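Local coordinates for protein acetyl transferase (Salmonella typhimurium, PDB 1Z9U) that transfers an acetyl group, probably from acetyl-coenzyme A, to the N-terminal serine of the ribosomal protein L7/L12, at residues 131-136 and 169-174; 29-34 and 99-104. One frame throughout, in Å; residues are numbered along the deposited sequence.

From the N terminus, helix 21-30 and its short successor 32-35 supply the first side of contact 2. The chain then runs through helix 48-64 and two sheet strands before the end of strand 93-100 returns to 29-34 and closes that loop. Helix 109-123 follows as a right-handed beta-alpha-beta crossover into strand 129-135, where contact 1 opens; it closes when strand 165-175 pairs with that strand. The two loops are therefore in series, neither nested nor crossed. Contact 2 joins the first helices to one end of strand 93-100, and contact 1 adds the C-terminal strand beyond its parallel neighbour. Both reach the same sheet, their centres about 21 Å apart.

Contact 1 of 2, residues 131-136 and 169-174; sequences VIKCRV and VNMYAR. With SO4 (sulfate ion), chain J; SO4 (sulfate ion), chain I.
Ile132 and Tyr172 form a hydrogen-bonded antiparallel pair: Ile132 N reaches Tyr172 O at 2.9 Å, and Tyr172 N returns to Ile132 O at 2.8 Å. Cys134 and Asn170 repeat the pattern two residues on. The Tyr172 side chain leaves this ladder with CB 4.3 Å from Ile132 CB. With CG anti to the carbonyl carbon (chi1 -68°), the ring turns its CD2 edge to Ile132 O, which lies in the ring plane. Next along that edge, CE2 meets Cys134 SG at 4.0 Å, a sulfur-aromatic contact made at the rim, 78° off the ring normal. The hydroxyl at the tip is hydrogen-bonded to Asn142 OD1, which also accepts from Asn170 ND2; a long polar-ended aromatic thus spans from sheet to helix 139-147.

The face of Val131, Lys133 and Met171 is mainly apolar, the lysine's charged end leading away. Val131 CG1 packs on Met171 CG at 3.8 Å, while flexible Met171 lies alongside the aliphatic part of Lys133 and touches Met156 of the second subunit. Where the pairing ends, the Arg135 guanidinium meets a sulfate at its edge, NH1 to O4 and NH2 to O3 each at 2.8 Å; NH2 also bridges to Asp137. Arg135 N donates a hydrogen bond to O2 of a second sulfate. Cys134 is covalently linked to coenzyme A in another structure of this protein; the present chain has no coenzyme bound, but this antiparallel pair lies at the cofactor site of the GNAT fold.

Contact 2 of 2, residues 29-34 and 99-104; sequences LKNKAW and WLDESF
Trp34 and Trp99 supply the apolar part of this contact, their side chains set roughly square to each other with Trp34 CH2 3.9 Å from Trp99 CB. Trp34 has CG between its backbone N and carbonyl carbon (chi1 69°), which swings the indole across to the end of strand 93-100. Trp99, the more deeply buried of the two, continues into Leu24, Leu27 and Val28 of helix 21-30; a broad ring suits a place where it must fill the angle between helix and sheet. Glu102 runs antiparallel to the Trp34 side chain. Its methylene CG lies close beside the indole nitrogen, 3.2 Å from Trp34 NE1, and its carboxylate stays beside the NE1-CD1 side of the indole, in an exposed position.

Leu100 takes the other side of the strand, against Ile109 and Met110 of helix 109-123. It is one of the residues seen to bind coenzyme A in another structure of this protein, as are Gly106 and Gly108 in the following turn, which in the GNAT fold is the loop that receives the cofactor's pyrophosphate.

Polar groups gather where helix 21-30 ends. The amide of Asn31 stands nearly perpendicular to the carboxylate of Asp101, with Asn31 CG 3.9 Å from Asp101 CA. Lys30 lays its CD 3.6 Å from Asp101 OD1; its NZ stays 5.2 Å from that oxygen, a distance at which opposite charges probably still attract.

Asp101 also shapes its own turn. Ser103 N donates to Asp101 OD2 at 3.3 Å from above the carboxylate plane (N-H...O 145°), making an Asx turn, and Ser103 OG adds a second bond to Asp101 OD2 at 2.6 Å. Short side chains suit both positions, and Phe104 N closes the 3-10 turn on Asp101 O at 2.9 Å.

Contact 1 of 2, residues 131-136 and 169-174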
# COMPACT_ATOMS: atom_id res chain seq x y z
N VAL B 131 10.31 3.81 3.20
CA VAL B 131 9.81 4.17 1.88
C VAL B 131 9.25 5.57 1.92
O VAL B 131 8.51 5.94 2.85
CB VAL B 131 8.69 3.20 1.42
CG1 VAL B 131 8.25 3.50 -0.02
CG2 VAL B 131 9.11 1.74 1.56
N ILE B 132 9.62 6.36 0.93
CA ILE B 132 9.00 7.65 0.69
C ILE B 132 8.30 7.61 -0.67
O ILE B 132 8.93 7.33 -1.69
CB ILE B 132 10.02 8.82 0.73
CG1 ILE B 132 10.54 9.03 2.16
CG2 ILE B 132 9.39 10.12 0.19
CD1 ILE B 132 11.65 10.08 2.27
N LYS B 133 6.99 7.88 -0.66
CA LYS B 133 6.24 8.14 -1.89
C LYS B 133 5.92 9.62 -1.96
O LYS B 133 5.32 10.19 -1.04
CB LYS B 133 4.94 7.34 -1.91
CG LYS B 133 5.15 5.84 -2.07
CD LYS B 133 3.96 5.05 -1.54
CE LYS B 133 2.77 5.11 -2.48
NZ LYS B 133 1.66 4.21 -2.04
N CYS B 134 6.34 10.28 -3.04
CA CYS B 134 5.97 11.66 -3.22
C CYS B 134 5.68 11.98 -4.68
O CYS B 134 6.19 11.32 -5.59
CB CYS B 134 7.06 12.59 -2.66
SG CYS B 134 8.65 12.41 -3.47
N ARG B 135 4.86 13.01 -4.89
CA ARG B 135 4.55 13.49 -6.23
C ARG B 135 5.82 13.82 -6.99
O ARG B 135 6.74 14.42 -6.43
CB ARG B 135 3.63 14.71 -6.16
CG ARG B 135 2.17 14.36 -5.87
CD ARG B 135 1.32 15.62 -5.64
NE ARG B 135 1.34 16.52 -6.80
CZ ARG B 135 0.51 17.55 -6.95
NH1 ARG B 135 -0.42 17.80 -6.03
NH2 ARG B 135 0.59 18.32 -8.03
N VAL B 136 5.87 13.39 -8.25
CA VAL B 136 6.97 13.70 -9.18
C VAL B 136 7.23 15.20 -9.25
O VAL B 136 8.38 15.62 -9.30
CB VAL B 136 6.70 13.13 -10.62
CG1 VAL B 136 7.65 13.73 -11.67
CG2 VAL B 136 6.81 11.60 -10.64
N VAL B 169 3.61 9.52 -9.00
CA VAL B 169 4.40 9.56 -7.78
C VAL B 169 5.65 8.68 -7.86
O VAL B 169 5.60 7.54 -8.32
CB VAL B 169 3.56 9.34 -6.46
CG1 VAL B 169 2.05 9.38 -6.72
CG2 VAL B 169 3.98 8.12 -5.68
N ASN B 170 6.77 9.25 -7.42
CA ASN B 170 8.03 8.54 -7.27
C ASN B 170 8.02 7.73 -5.99
O ASN B 170 7.52 8.20 -4.96
CB ASN B 170 9.18 9.54 -7.21
CG ASN B 170 9.57 10.06 -8.58
OD1 ASN B 170 9.35 9.40 -9.59
ND2 ASN B 170 10.16 11.24 -8.61
N MET B 171 8.58 6.52 -6.04
CA MET B 171 8.74 5.70 -4.86
C MET B 171 10.23 5.57 -4.58
O MET B 171 10.99 5.13 -5.44
CB MET B 171 8.10 4.31 -5.03
CG MET B 171 8.41 3.35 -3.84
SD MET B 171 7.70 1.67 -3.95
CE MET B 171 6.02 2.01 -3.41
N TYR B 172 10.62 5.95 -3.37
CA TYR B 172 12.00 5.86 -2.93
C TYR B 172 12.07 4.89 -1.77
O TYR B 172 11.15 4.81 -0.97
CB TYR B 172 12.48 7.22 -2.43
CG TYR B 172 12.63 8.30 -3.47
CD1 TYR B 172 13.84 8.46 -4.15
CD2 TYR B 172 11.59 9.22 -3.73
CE1 TYR B 172 14.02 9.47 -5.09
CE2 TYR B 172 11.76 10.24 -4.66
CZ TYR B 172 12.98 10.36 -5.34
OH TYR B 172 13.19 11.37 -6.27
N ALA B 173 13.19 4.18 -1.65
CA ALA B 173 13.39 3.31 -0.49
C ALA B 173 14.81 3.34 0.02
O ALA B 173 15.75 3.62 -0.73
CB ALA B 173 13.01 1.88 -0.81
N ARG B 174 14.94 3.00 1.30
CA ARG B 174 16.21 2.80 1.95
C ARG B 174 16.15 1.57 2.86
O ARG B 174 15.23 1.44 3.67
CB ARG B 174 16.57 4.05 2.77
CG ARG B 174 17.95 3.94 3.38
CD ARG B 174 18.36 5.19 4.09
NE ARG B 174 19.69 5.02 4.66
CZ ARG B 174 20.26 5.90 5.48
NH1 ARG B 174 19.62 7.01 5.83
NH2 ARG B 174 21.48 5.66 5.95
S SO4 J . 4.26 14.75 -1.21
O1 SO4 J . 5.47 15.13 -0.48
O2 SO4 J . 4.44 14.91 -2.65
O3 SO4 J . 3.98 13.35 -0.85
O4 SO4 J . 3.15 15.58 -0.75
S SO4 I . -2.41 20.63 -7.35
O1 SO4 I . -2.47 21.88 -6.58
O2 SO4 I . -3.51 20.63 -8.31
O3 SO4 I . -1.14 20.55 -8.06
O4 SO4 I . -2.56 19.49 -6.45

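Contact 2 of 2, residues 29-34 and 99-104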
# COMPACT_ATOMS: atom_id res chain seq x y z
N LEU B 29 -3.89 25.05 10.23
CA LEU B 29 -4.56 26.24 9.70
C LEU B 29 -3.56 27.24 9.16
O LEU B 29 -3.75 27.80 8.09
CB LEU B 29 -5.46 26.92 10.76
CG LEU B 29 -6.74 26.21 11.22
CD1 LEU B 29 -7.48 27.08 12.22
CD2 LEU B 29 -7.65 25.84 10.05
N LYS B 30 -2.48 27.44 9.92
CA LYS B 30 -1.41 28.34 9.55
C LYS B 30 -0.75 27.95 8.22
O LYS B 30 -0.31 28.81 7.47
CB LYS B 30 -0.38 28.38 10.67
CG LYS B 30 0.63 29.50 10.56
CD LYS B 30 1.58 29.47 11.75
CE LYS B 30 2.73 30.45 11.56
NZ LYS B 30 2.35 31.86 11.81
N ASN B 31 -0.69 26.65 7.95
CA ASN B 31 -0.02 26.14 6.76
C ASN B 31 -0.98 25.58 5.70
O ASN B 31 -0.57 24.79 4.86
CB ASN B 31 1.00 25.06 7.16
CG ASN B 31 2.13 25.62 7.96
OD1 ASN B 31 2.08 25.64 9.20
ND2 ASN B 31 3.14 26.11 7.28
N LYS B 32 -2.24 26.01 5.76
CA LYS B 32 -3.28 25.47 4.87
C LYS B 32 -2.97 25.61 3.37
O LYS B 32 -3.20 24.67 2.61
CB LYS B 32 -4.68 26.04 5.20
CG LYS B 32 -4.80 27.58 5.11
CD LYS B 32 -6.22 28.05 5.44
CE LYS B 32 -6.37 29.56 5.33
NZ LYS B 32 -5.57 30.32 6.34
N ALA B 33 -2.42 26.76 2.97
CA ALA B 33 -2.17 27.02 1.54
C ALA B 33 -1.34 25.92 0.87
O ALA B 33 -1.82 25.24 -0.04
CB ALA B 33 -1.54 28.41 1.31
N TRP B 34 -0.13 25.68 1.36
CA TRP B 34 0.71 24.66 0.72
C TRP B 34 0.46 23.20 1.15
O TRP B 34 0.75 22.26 0.39
CB TRP B 34 2.19 25.03 0.85
CG TRP B 34 2.64 24.95 2.22
CD1 TRP B 34 2.55 25.92 3.16
CD2 TRP B 34 3.24 23.81 2.85
NE1 TRP B 34 3.07 25.46 4.35
CE2 TRP B 34 3.50 24.17 4.18
CE3 TRP B 34 3.58 22.53 2.41
CZ2 TRP B 34 4.09 23.29 5.10
CZ3 TRP B 34 4.17 21.65 3.31
CH2 TRP B 34 4.42 22.04 4.64
N TRP B 99 5.48 16.77 7.37
CA TRP B 99 5.49 18.16 6.89
C TRP B 99 6.02 19.07 7.97
O TRP B 99 5.95 18.72 9.15
CB TRP B 99 4.09 18.60 6.43
CG TRP B 99 3.05 18.47 7.48
CD1 TRP B 99 2.34 17.34 7.80
CD2 TRP B 99 2.58 19.49 8.36
NE1 TRP B 99 1.46 17.60 8.81
CE2 TRP B 99 1.58 18.92 9.18
CE3 TRP B 99 2.89 20.85 8.53
CZ2 TRP B 99 0.90 19.65 10.16
CZ3 TRP B 99 2.22 21.58 9.51
CH2 TRP B 99 1.24 20.97 10.32
N LEU B 100 6.58 20.22 7.58
CA LEU B 100 7.02 21.24 8.53
C LEU B 100 6.28 22.55 8.31
O LEU B 100 5.97 22.92 7.18
CB LEU B 100 8.52 21.53 8.40
CG LEU B 100 9.58 20.60 8.99
CD1 LEU B 100 10.97 21.13 8.63
CD2 LEU B 100 9.44 20.40 10.52
N ASP B 101 6.03 23.23 9.41
CA ASP B 101 5.56 24.60 9.39
C ASP B 101 6.57 25.44 8.57
O ASP B 101 7.79 25.24 8.69
CB ASP B 101 5.43 25.10 10.83
CG ASP B 101 5.21 26.60 10.92
OD1 ASP B 101 4.10 27.08 10.63
OD2 ASP B 101 6.17 27.31 11.31
N GLU B 102 6.06 26.33 7.74
CA GLU B 102 6.86 27.16 6.83
C GLU B 102 8.08 27.84 7.46
O GLU B 102 9.11 27.99 6.82
CB GLU B 102 5.97 28.23 6.18
CG GLU B 102 5.20 27.75 4.95
CD GLU B 102 4.23 28.83 4.41
OE1 GLU B 102 4.49 29.37 3.31
OE2 GLU B 102 3.23 29.13 5.11
N SER B 103 7.95 28.24 8.72
CA SER B 103 9.01 28.98 9.41
C SER B 103 10.12 28.08 9.94
O SER B 103 11.15 28.57 10.42
CB SER B 103 8.42 29.85 10.54
OG SER B 103 8.12 29.06 11.68
N PHE B 104 9.92 26.77 9.86
CA PHE B 104 10.94 25.81 10.26
C PHE B 104 11.61 25.12 9.07
O PHE B 104 12.41 24.21 9.25
CB PHE B 104 10.37 24.80 11.26
CG PHE B 104 10.15 25.38 12.62
CD1 PHE B 104 11.23 25.61 13.47
CD2 PHE B 104 8.87 25.74 13.05
CE1 PHE B 104 11.04 26.16 14.73
CE2 PHE B 104 8.68 26.28 14.32
CZ PHE B 104 9.76 26.49 15.15